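Endo-beta-N-acetylglucosaminidase F1 (Bacteroides thetaiotaomicron VPI-5482, PDB 6TCV) probably hydrolyses the beta-1,4 bond between the two core N-acetylglucosamines of high-mannose N-glycans. Local coordinates at residues N177-N191 / S428-P442. The protein carries 2 engineered substitutions. Residues are numbered along the deposited sequence; the frame is centred on the assembly and turned at random.
With MAN (alpha-D-mannopyranose), chain B; MAN (alpha-D-mannopyranose), chain C; MAN (alpha-D-mannopyranose), chain D.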
ATOM      1  N   ASN A 177       3.538 -17.182   8.856  1.00 13.21           N
ATOM      2  CA  ASN A 177       3.573 -18.549   9.315  1.00 13.99           C
ATOM      3  C   ASN A 177       4.400 -18.652  10.584  1.00 14.74           C
ATOM      4  O   ASN A 177       4.208 -19.572  11.412  1.00 15.69           O
ATOM      5  CB  ASN A 177       4.058 -19.531   8.264  1.00 13.76           C
ATOM      6  CG  ASN A 177       3.098 -19.723   7.164  1.00 13.38           C
ATOM      7  OD1 ASN A 177       1.892 -19.529   7.298  1.00 14.80           O
ATOM      8  ND2 ASN A 177       3.617 -20.144   6.035  1.00 14.04           N
ATOM      9  N   ASP A 178       5.417 -17.766  10.704  1.00 14.35           N
ATOM     10  CA  ASP A 178       6.392 -17.905  11.753  1.00 15.42           C
ATOM     11  C   ASP A 178       6.497 -16.710  12.698  1.00 14.31           C
ATOM     12  O   ASP A 178       6.748 -16.916  13.881  1.00 16.10           O
ATOM     13  CB  ASP A 178       7.853 -18.088  11.205  1.00 16.14           C
ATOM     14  CG  ASP A 178       8.035 -19.282  10.304  1.00 18.51           C
ATOM     15  OD1 ASP A 178       7.266 -20.218  10.431  1.00 23.32           O
ATOM     16  OD2 ASP A 178       9.107 -19.361   9.716  1.00 21.66           O
ATOM     17  N   VAL A 179       6.243 -15.495  12.241  1.00 13.48           N
ATOM     18  CA  VAL A 179       6.583 -14.273  12.974  1.00 13.85           C
ATOM     19  C   VAL A 179       5.360 -13.396  13.128  1.00 12.92           C
ATOM     20  O   VAL A 179       4.648 -13.085  12.159  1.00 13.70           O
ATOM     21  CB  VAL A 179       7.742 -13.509  12.286  1.00 13.37           C
ATOM     22  CG1 VAL A 179       8.094 -12.222  13.033  1.00 13.77           C
ATOM     23  CG2 VAL A 179       9.019 -14.410  12.230  1.00 14.77           C
ATOM     24  N   ASN A 180       5.171 -12.954  14.372  1.00 12.79           N
ATOM     25  CA  ASN A 180       4.085 -12.029  14.730  1.00 12.38           C
ATOM     26  C   ASN A 180       4.365 -10.636  14.151  1.00 12.38           C
ATOM     27  O   ASN A 180       5.444 -10.069  14.405  1.00 12.68           O
ATOM     28  CB  ASN A 180       4.060 -11.963  16.256  1.00 13.64           C
ATOM     29  CG  ASN A 180       2.864 -11.217  16.832  1.00 13.16           C
ATOM     30  OD1 ASN A 180       2.298 -10.309  16.183  1.00 14.16           O
ATOM     31  ND2 ASN A 180       2.522 -11.532  18.066  1.00 13.88           N
ATOM     32  N   PRO A 181       3.442 -10.056  13.372  1.00 12.37           N
ATOM     33  CA  PRO A 181       3.680  -8.725  12.805  1.00 11.50           C
ATOM     34  C   PRO A 181       3.743  -7.632  13.833  1.00 12.58           C
ATOM     35  O   PRO A 181       4.199  -6.528  13.488  1.00 12.39           O
ATOM     36  CB  PRO A 181       2.507  -8.546  11.838  1.00 13.15           C
ATOM     37  CG  PRO A 181       1.385  -9.410  12.434  1.00 14.63           C
ATOM     38  CD  PRO A 181       2.124 -10.614  12.981  1.00 12.58           C
ATOM     39  N   LEU A 182       3.365  -7.868  15.078  1.00 12.29           N
ATOM     40  CA  LEU A 182       3.608  -6.868  16.109  1.00 11.81           C
ATOM     41  C   LEU A 182       5.085  -6.564  16.264  1.00 12.00           C
ATOM     42  O   LEU A 182       5.416  -5.492  16.796  1.00 12.56           O
ATOM     43  CB  LEU A 182       2.985  -7.293  17.452  1.00 13.22           C
ATOM     44  CG  LEU A 182       1.440  -7.239  17.482  1.00 12.67           C
ATOM     45  CD1 LEU A 182       1.005  -7.748  18.854  1.00 14.29           C
ATOM     46  CD2 LEU A 182       0.830  -5.898  17.219  1.00 14.30           C
ATOM     47  N   ASN A 183       5.974  -7.444  15.785  1.00 12.32           N
ATOM     48  CA  ASN A 183       7.415  -7.165  15.746  1.00 13.02           C
ATOM     49  C   ASN A 183       7.757  -5.934  14.924  1.00 12.47           C
ATOM     50  O   ASN A 183       8.876  -5.435  15.048  1.00 13.10           O
ATOM     51  CB  ASN A 183       8.165  -8.424  15.304  1.00 12.74           C
ATOM     52  CG  ASN A 183       8.271  -9.391  16.409  1.00 12.53           C
ATOM     53  OD1 ASN A 183       8.834  -9.110  17.476  1.00 12.98           O
ATOM     54  ND2 ASN A 183       7.717 -10.580  16.186  1.00 13.69           N
ATOM     55  N   THR A 184       6.833  -5.377  14.152  1.00 11.74           N
ATOM     56  CA  THR A 184       7.040  -4.053  13.580  1.00 11.70           C
ATOM     57  C   THR A 184       7.498  -3.070  14.650  1.00 12.66           C
ATOM     58  O   THR A 184       8.316  -2.166  14.385  1.00 12.43           O
ATOM     59  CB  THR A 184       5.724  -3.567  12.977  1.00 12.24           C
ATOM     60  OG1 THR A 184       5.291  -4.446  11.933  1.00 12.72           O
ATOM     61  CG2 THR A 184       5.816  -2.183  12.370  1.00 13.61           C
ATOM     62  N   LEU A 185       6.950  -3.191  15.861  1.00 12.63           N
ATOM     63  CA  LEU A 185       7.210  -2.250  16.947  1.00 12.53           C
ATOM     64  C   LEU A 185       8.604  -2.391  17.527  1.00 13.11           C
ATOM     65  O   LEU A 185       9.008  -1.523  18.316  1.00 14.78           O
ATOM     66  CB  LEU A 185       6.129  -2.359  18.011  1.00 13.76           C
ATOM     67  CG  LEU A 185       4.733  -2.094  17.503  1.00 13.54           C
ATOM     68  CD1 LEU A 185       3.748  -2.278  18.669  1.00 17.58           C
ATOM     69  CD2 LEU A 185       4.566  -0.758  16.782  1.00 17.48           C
ATOM     70  N   SER A 186       9.360  -3.434  17.148  1.00 12.64           N
ATOM     71  CA  SER A 186      10.759  -3.546  17.537  1.00 12.37           C
ATOM     72  C   SER A 186      11.663  -2.549  16.834  1.00 12.96           C
ATOM     73  O   SER A 186      12.830  -2.454  17.216  1.00 14.33           O
ATOM     74  CB  SER A 186      11.309  -4.923  17.218  1.00 14.02           C
ATOM     75  OG  SER A 186      10.554  -5.996  17.836  1.00 14.16           O
ATOM     76  N   PHE A 187      11.185  -1.900  15.775  1.00 12.76           N
ATOM     77  CA  PHE A 187      11.991  -1.084  14.884  1.00 13.06           C
ATOM     78  C   PHE A 187      11.649   0.405  14.996  1.00 12.92           C
ATOM     79  O   PHE A 187      10.682   0.875  14.370  1.00 13.31           O
ATOM     80  CB  PHE A 187      11.801  -1.525  13.444  1.00 13.11           C
ATOM     81  CG  PHE A 187      12.247  -2.941  13.132  1.00 12.84           C
ATOM     82  CD1 PHE A 187      11.389  -4.001  13.372  1.00 12.99           C
ATOM     83  CD2 PHE A 187      13.493  -3.195  12.594  1.00 13.03           C
ATOM     84  CE1 PHE A 187      11.779  -5.300  13.081  1.00 14.16           C
ATOM     85  CE2 PHE A 187      13.908  -4.463  12.273  1.00 14.73           C
ATOM     86  CZ  PHE A 187      13.032  -5.544  12.530  1.00 14.03           C
ATOM     87  N   GLN A 188      12.432   1.133  15.751  1.00 13.65           N
ATOM     88  CA  GLN A 188      12.241   2.561  15.914  1.00 13.11           C
ATOM     89  C   GLN A 188      13.560   3.261  15.665  1.00 13.50           C
ATOM     90  O   GLN A 188      14.635   2.688  15.897  1.00 14.59           O
ATOM     91  CB  GLN A 188      11.756   2.993  17.312  1.00 16.93           C
ATOM     92  CG  GLN A 188      10.428   2.450  17.752  1.00 21.25           C
ATOM     93  CD  GLN A 188      10.136   2.785  19.223  1.00 35.87           C
ATOM     94  OE1 GLN A 188      10.666   2.158  20.096  1.00 33.14           O
ATOM     95  NE2 GLN A 188       9.319   3.833  19.474  1.00 37.89           N
ATOM     96  N   LEU A 189      13.473   4.525  15.230  1.00 13.21           N
ATOM     97  CA  LEU A 189      14.658   5.355  15.245  1.00 13.55           C
ATOM     98  C   LEU A 189      14.965   5.778  16.682  1.00 13.71           C
ATOM     99  O   LEU A 189      14.124   5.668  17.581  1.00 14.65           O
ATOM    100  CB  LEU A 189      14.412   6.622  14.402  1.00 13.68           C
ATOM    101  CG  LEU A 189      13.848   6.397  13.012  1.00 13.42           C
ATOM    102  CD1 LEU A 189      13.715   7.735  12.312  1.00 15.51           C
ATOM    103  CD2 LEU A 189      14.706   5.453  12.232  1.00 14.76           C
ATOM    104  N   GLU A 190      16.164   6.323  16.898  1.00 14.34           N
ATOM    105  CA  GLU A 190      16.478   6.829  18.239  1.00 15.31           C
ATOM    106  C   GLU A 190      15.552   7.957  18.661  1.00 16.18           C
ATOM    107  O   GLU A 190      15.245   8.065  19.868  1.00 18.27           O
ATOM    108  CB  GLU A 190      17.918   7.338  18.275  1.00 16.82           C
ATOM    109  CG  GLU A 190      18.980   6.275  18.148  1.00 19.21           C
ATOM    110  CD  GLU A 190      20.353   6.912  17.956  1.00 20.32           C
ATOM    111  OE1 GLU A 190      20.461   8.142  18.053  1.00 24.11           O
ATOM    112  OE2 GLU A 190      21.286   6.181  17.680  1.00 24.86           O
ATOM    113  N   ASN A 191      14.911   8.637  17.719  1.00 14.85           N
ATOM    114  CA  ASN A 191      13.995   9.718  18.040  1.00 15.61           C
ATOM    115  C   ASN A 191      12.572   9.226  18.227  1.00 15.61           C
ATOM    116  O   ASN A 191      11.671  10.048  18.435  1.00 15.80           O
ATOM    117  CB  ASN A 191      13.974  10.839  16.990  1.00 16.73           C
ATOM    118  CG  ASN A 191      13.409  10.445  15.672  1.00 15.27           C
ATOM    119  OD1 ASN A 191      12.778   9.428  15.526  1.00 16.04           O
ATOM    120  ND2 ASN A 191      13.552  11.325  14.673  1.00 18.82           N
ATOM    121  N   SER A 428      18.213  10.397  12.166  1.00 17.55           N
ATOM    122  CA  SER A 428      18.160   9.601  13.397  1.00 17.36           C
ATOM    123  C   SER A 428      18.392   8.150  13.025  1.00 16.51           C
ATOM    124  O   SER A 428      17.660   7.592  12.212  1.00 15.90           O
ATOM    125  CB  SER A 428      16.776   9.821  14.034  1.00 18.48           C
ATOM    126  OG  SER A 428      16.630   9.182  15.312  1.00 19.80           O
ATOM    127  N   ASN A 429      19.423   7.524  13.591  1.00 16.69           N
ATOM    128  CA  ASN A 429      19.701   6.137  13.295  1.00 15.96           C
ATOM    129  C   ASN A 429      18.654   5.221  13.918  1.00 15.46           C
ATOM    130  O   ASN A 429      18.006   5.564  14.918  1.00 16.28           O
ATOM    131  CB  ASN A 429      21.091   5.771  13.836  1.00 16.76           C
ATOM    132  CG  ASN A 429      22.201   6.114  12.868  1.00 18.48           C
ATOM    133  OD1 ASN A 429      22.097   5.820  11.665  1.00 19.39           O
ATOM    134  ND2 ASN A 429      23.271   6.696  13.375  1.00 20.43           N
ATOM    135  N   VAL A 430      18.537   4.010  13.360  1.00 14.79           N
ATOM    136  CA  VAL A 430      17.707   2.972  13.966  1.00 14.14           C
ATOM    137  C   VAL A 430      18.266   2.608  15.332  1.00 15.06           C
ATOM    138  O   VAL A 430      19.492   2.471  15.521  1.00 17.17           O
ATOM    139  CB  VAL A 430      17.665   1.762  13.052  1.00 14.86           C
ATOM    140  CG1 VAL A 430      16.879   0.649  13.677  1.00 15.02           C
ATOM    141  CG2 VAL A 430      17.073   2.161  11.691  1.00 15.09           C
ATOM    142  N   ALA A 431      17.385   2.511  16.322  1.00 15.27           N
ATOM    143  CA  ALA A 431      17.776   2.142  17.675  1.00 15.90           C
ATOM    144  C   ALA A 431      17.842   0.613  17.817  1.00 14.37           C
ATOM    145  O   ALA A 431      17.109  -0.125  17.180  1.00 15.62           O
ATOM    146  CB  ALA A 431      16.704   2.637  18.669  1.00 16.79           C
ATOM    147  N   ALA A 432      18.702   0.173  18.735  1.00 16.93           N
ATOM    148  CA  ALA A 432      18.735  -1.239  19.068  1.00 16.85           C
ATOM    149  C   ALA A 432      17.396  -1.691  19.639  1.00 16.51           C
ATOM    150  O   ALA A 432      16.778  -0.947  20.402  1.00 17.09           O
ATOM    151  CB  ALA A 432      19.842  -1.516  20.079  1.00 21.05           C
ATOM    152  N   PRO A 433      16.930  -2.892  19.297  1.00 15.69           N
ATOM    153  CA  PRO A 433      15.640  -3.364  19.800  1.00 16.93           C
ATOM    154  C   PRO A 433      15.691  -3.733  21.267  1.00 16.00           C
ATOM    155  O   PRO A 433      16.681  -4.253  21.792  1.00 18.07           O
ATOM    156  CB  PRO A 433      15.331  -4.613  18.981  1.00 16.84           C
ATOM    157  CG  PRO A 433      16.668  -5.130  18.622  1.00 17.60           C
ATOM    158  CD  PRO A 433      17.549  -3.900  18.392  1.00 16.34           C
ATOM    159  N   THR A 434      14.605  -3.464  21.939  1.00 15.25           N
ATOM    160  CA  THR A 434      14.423  -3.838  23.332  1.00 16.16           C
ATOM    161  C   THR A 434      13.253  -4.760  23.570  1.00 15.72           C
ATOM    162  O   THR A 434      13.179  -5.335  24.663  1.00 17.60           O
ATOM    163  CB  THR A 434      14.238  -2.595  24.203  1.00 17.40           C
ATOM    164  OG1 THR A 434      13.072  -1.951  23.733  1.00 21.11           O
ATOM    165  CG2 THR A 434      15.423  -1.665  24.171  1.00 20.56           C
ATOM    166  N   ILE A 435      12.338  -4.936  22.625  0.70 15.39           N
ATOM    167  CA  ILE A 435      11.287  -5.928  22.807  0.70 17.57           C
ATOM    168  C   ILE A 435      11.084  -6.718  21.521  0.70 15.93           C
ATOM    169  O   ILE A 435      11.560  -6.364  20.447  0.70 15.20           O
ATOM    170  CB  ILE A 435       9.940  -5.354  23.307  0.70 20.02           C
ATOM    171  CG1 ILE A 435       9.485  -4.135  22.488  0.70 15.90           C
ATOM    172  CG2 ILE A 435      10.025  -4.998  24.816  0.70 20.10           C
ATOM    173  CD1 ILE A 435       9.103  -4.348  21.053  0.70 15.68           C
ATOM    174  N   PHE A 436      10.341  -7.805  21.661  1.00 14.76           N
ATOM    175  CA  PHE A 436       9.907  -8.636  20.547  1.00 13.99           C
ATOM    176  C   PHE A 436       8.610  -9.322  20.959  1.00 14.95           C
ATOM    177  O   PHE A 436       8.220  -9.307  22.131  1.00 14.87           O
ATOM    178  CB  PHE A 436      10.997  -9.665  20.139  1.00 13.83           C
ATOM    179  CG  PHE A 436      11.074 -10.871  21.041  1.00 15.81           C
ATOM    180  CD1 PHE A 436      11.766 -10.798  22.253  1.00 16.21           C
ATOM    181  CD2 PHE A 436      10.433 -12.065  20.703  1.00 15.83           C
ATOM    182  CE1 PHE A 436      11.809 -11.884  23.096  1.00 17.79           C
ATOM    183  CE2 PHE A 436      10.490 -13.131  21.565  1.00 16.31           C
ATOM    184  CZ  PHE A 436      11.145 -13.010  22.748  1.00 18.51           C
ATOM    185  N   TYR A 437       7.957  -9.925  19.981  1.00 13.89           N
ATOM    186  CA  TYR A 437       6.687 -10.622  20.160  1.00 13.98           C
ATOM    187  C   TYR A 437       6.826 -12.049  19.657  1.00 14.02           C
ATOM    188  O   TYR A 437       7.443 -12.300  18.621  1.00 14.57           O
ATOM    189  CB  TYR A 437       5.574  -9.913  19.398  1.00 14.55           C
ATOM    190  CG  TYR A 437       5.282  -8.530  19.977  1.00 13.55           C
ATOM    191  CD1 TYR A 437       6.040  -7.424  19.638  1.00 12.63           C
ATOM    192  CD2 TYR A 437       4.223  -8.356  20.811  1.00 13.55           C
ATOM    193  CE1 TYR A 437       5.747  -6.170  20.145  1.00 13.20           C
ATOM    194  CE2 TYR A 437       3.918  -7.087  21.329  1.00 14.59           C
ATOM    195  CZ  TYR A 437       4.695  -6.016  20.971  1.00 13.08           C
ATOM    196  OH  TYR A 437       4.352  -4.772  21.504  1.00 15.53           O
ATOM    197  N   LYS A 438       6.194 -12.948  20.380  1.00 14.63           N
ATOM    198  CA  LYS A 438       6.073 -14.348  20.011  1.00 14.82           C
ATOM    199  C   LYS A 438       4.863 -14.571  19.123  1.00 16.26           C
ATOM    200  O   LYS A 438       3.891 -13.823  19.161  1.00 15.54           O
ATOM    201  CB  LYS A 438       6.006 -15.252  21.263  1.00 16.67           C
ATOM    202  CG  LYS A 438       7.241 -15.175  22.156  1.00 17.97           C
ATOM    203  CD  LYS A 438       7.180 -16.195  23.286  1.00 19.51           C
ATOM    204  CE  LYS A 438       8.507 -16.133  24.077  1.00 27.24           C
ATOM    205  NZ  LYS A 438       8.409 -17.264  25.033  1.00 43.11           N
ATOM    206  N   LYS A 439       4.895 -15.635  18.337  1.00 16.60           N
ATOM    207  CA  LYS A 439       3.802 -15.908  17.409  1.00 16.38           C
ATOM    208  C   LYS A 439       2.465 -15.982  18.166  1.00 15.81           C
ATOM    209  O   LYS A 439       2.350 -16.674  19.176  1.00 17.05           O
ATOM    210  CB  LYS A 439       4.088 -17.207  16.637  1.00 19.29           C
ATOM    211  CG  LYS A 439       3.002 -17.586  15.606  1.00 19.28           C
ATOM    212  CD  LYS A 439       3.339 -18.852  14.839  1.00 19.80           C
ATOM    213  CE  LYS A 439       2.173 -19.244  13.930  1.00 20.39           C
ATOM    214  NZ  LYS A 439       2.416 -20.526  13.338  1.00 21.32           N
ATOM    215  N   ASN A 440       1.475 -15.244  17.644  1.00 15.67           N
ATOM    216  CA  ASN A 440       0.091 -15.276  18.111  1.00 16.38           C
ATOM    217  C   ASN A 440      -0.096 -14.753  19.527  1.00 17.46           C
ATOM    218  O   ASN A 440      -1.154 -14.946  20.081  1.00 22.60           O
ATOM    219  CB  ASN A 440      -0.568 -16.652  17.946  1.00 17.86           C
ATOM    220  CG  ASN A 440      -0.771 -17.025  16.472  1.00 18.28           C
ATOM    221  OD1 ASN A 440      -0.739 -16.162  15.617  1.00 19.08           O
ATOM    222  ND2 ASN A 440      -1.006 -18.302  16.198  1.00 22.00           N
ATOM    223  N   ASP A 441       0.879 -14.073  20.078  1.00 17.03           N
ATOM    224  CA  ASP A 441       0.873 -13.651  21.480  1.00 17.54           C
ATOM    225  C   ASP A 441       0.974 -12.132  21.480  1.00 16.11           C
ATOM    226  O   ASP A 441       1.905 -11.591  20.902  1.00 15.86           O
ATOM    227  CB  ASP A 441       2.054 -14.316  22.176  1.00 18.33           C
ATOM    228  CG  ASP A 441       2.125 -14.047  23.661  1.00 19.55           C
ATOM    229  OD1 ASP A 441       1.485 -13.091  24.175  1.00 20.09           O
ATOM    230  OD2 ASP A 441       2.826 -14.842  24.354  1.00 21.04           O
ATOM    231  N   PRO A 442       0.014 -11.417  22.081  1.00 16.97           N
ATOM    232  CA  PRO A 442       0.100  -9.941  22.076  1.00 17.05           C
ATOM    233  C   PRO A 442       1.071  -9.372  23.099  1.00 18.14           C
ATOM    234  O   PRO A 442       1.226  -8.131  23.173  1.00 17.72           O
ATOM    235  CB  PRO A 442      -1.338  -9.517  22.425  1.00 20.13           C
ATOM    236  CG  PRO A 442      -1.827 -10.628  23.324  1.00 20.28           C
ATOM    237  CD  PRO A 442      -1.201 -11.908  22.746  1.00 18.85           C
TER
HETATM  238  C1  MAN B   9       1.092 -22.778   4.490  1.00 16.80           C
HETATM  239  C2  MAN B   9       1.065 -22.742   6.012  1.00 16.76           C
HETATM  240  C3  MAN B   9       2.371 -23.288   6.584  1.00 18.31           C
HETATM  241  C4  MAN B   9       2.656 -24.667   6.013  1.00 18.51           C
HETATM  242  C5  MAN B   9       2.692 -24.548   4.494  1.00 18.51           C
HETATM  243  C6  MAN B   9       2.898 -25.873   3.809  1.00 20.96           C
HETATM  244  O2  MAN B   9      -0.067 -23.499   6.465  1.00 18.66           O
HETATM  245  O3  MAN B   9       2.272 -23.299   7.997  1.00 19.61           O
HETATM  246  O4  MAN B   9       3.922 -25.146   6.459  1.00 20.10           O
HETATM  247  O5  MAN B   9       1.423 -24.070   4.036  1.00 17.87           O
HETATM  248  O6  MAN B   9       3.085 -25.668   2.391  1.00 23.11           O
HETATM  249  C1  MAN C   4      11.319 -21.003   4.104  1.00 15.91           C
HETATM  250  C2  MAN C   4      10.993 -21.958   5.239  1.00 16.35           C
HETATM  251  C3  MAN C   4       9.780 -21.430   6.008  1.00 15.91           C
HETATM  252  C4  MAN C   4      10.093 -20.009   6.474  1.00 16.41           C
HETATM  253  C5  MAN C   4      10.488 -19.083   5.324  1.00 14.89           C
HETATM  254  C6  MAN C   4      10.983 -17.706   5.756  1.00 15.39           C
HETATM  255  O2  MAN C   4      12.063 -22.021   6.188  1.00 17.46           O
HETATM  256  O3  MAN C   4       9.429 -22.279   7.099  1.00 18.45           O
HETATM  257  O4  MAN C   4       8.957 -19.381   7.072  1.00 17.25           O
HETATM  258  O5  MAN C   4      11.573 -19.694   4.590  1.00 15.88           O
HETATM  259  O6  MAN C   4      11.221 -16.865   4.629  1.00 15.30           O
HETATM  260  C1  MAN D   8       3.579 -21.592   2.217  1.00 13.80           C
HETATM  261  C2  MAN D   8       2.108 -21.747   2.580  1.00 13.25           C
HETATM  262  C3  MAN D   8       1.332 -20.594   1.966  1.00 13.34           C
HETATM  263  C4  MAN D   8       1.917 -19.245   2.366  1.00 12.42           C
HETATM  264  C5  MAN D   8       3.414 -19.187   2.077  1.00 12.74           C
HETATM  265  C6  MAN D   8       4.087 -17.974   2.690  1.00 12.87           C
HETATM  266  O2  MAN D   8       2.010 -21.795   4.021  1.00 14.08           O
HETATM  267  O3  MAN D   8      -0.020 -20.645   2.421  1.00 14.03           O
HETATM  268  O4  MAN D   8       1.322 -18.212   1.583  1.00 13.16           O
HETATM  269  O5  MAN D   8       4.063 -20.341   2.664  1.00 13.73           O
HETATM  270  O6  MAN D   8       5.505 -18.018   2.436  1.00 13.41           O
HETATM  271  O   HOH W   1       7.051 -13.832  16.373  1.00 15.74           O
HETATM  272  O   HOH W   2      14.415  -0.207  17.360  1.00 16.28           O
HETATM  273  O   HOH W   3      20.846   9.130  15.575  1.00 25.14           O
HETATM  274  O   HOH W   4      23.406   7.075  16.332  1.00 26.12           O
HETATM  275  O   HOH W   5      21.290   3.427  17.415  1.00 26.65           O
HETATM  276  O   HOH W   6      18.450  10.506  16.755  1.00 28.42           O
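With CG anti to its carbonyl carbon (chi1 -77°), Asn-183 sets its amide against the backbone of Tyr-437, while Asn-180 swings CG anti to its backbone N (chi1 -171°) and reaches Lys-438. The first is a worked example of one side-chain amide taking both polar atoms of a neighbouring backbone residue. Asn-183 OD1 accepts from Tyr-437 N at 2.8 Å, and Asn-183 ND2 donates to Tyr-437 O at 3.0 Å; a water also donates to that carbonyl. An alanine here is likely to leave Tyr-437 N without its acceptor and Tyr-437 O with the water alone among the contacts described. Asn-180 ND2 gives Lys-438 O a nearly straight bond (170°), while its OD1 closes an Asx turn onto Leu-182 N at the start of the 3-10 segment 181-186. Leu-182 CB lies over the centre of the Tyr-437 ring, 3.6 Å from the centroid, a CH-pi contact. Farther along, Ser-186 OG donates to Ile-435 O at 2.8 Å, and a single beta bridge joins Leu-189 to Val-430. At the other end the extended Lys-439 donates from NZ to Asn-177 O at 2.8 Å; Asn-222 bonds both NZ and Asn-177 OD1. Asn-177 ND2 and Asp-178 OD2 hydrogen-bond mannoses, the latter accepting from O4. Following strand 169-175 of a mostly parallel sheet, consistent with a glycosidase beta/alpha barrel, the loop lies along segment 428-442, with Leu-182 and Leu-185 against helix 235-238, Phe-187 stacked on Phe-415 of helix 411-416, and strand 435-436 paired with strand 445-446.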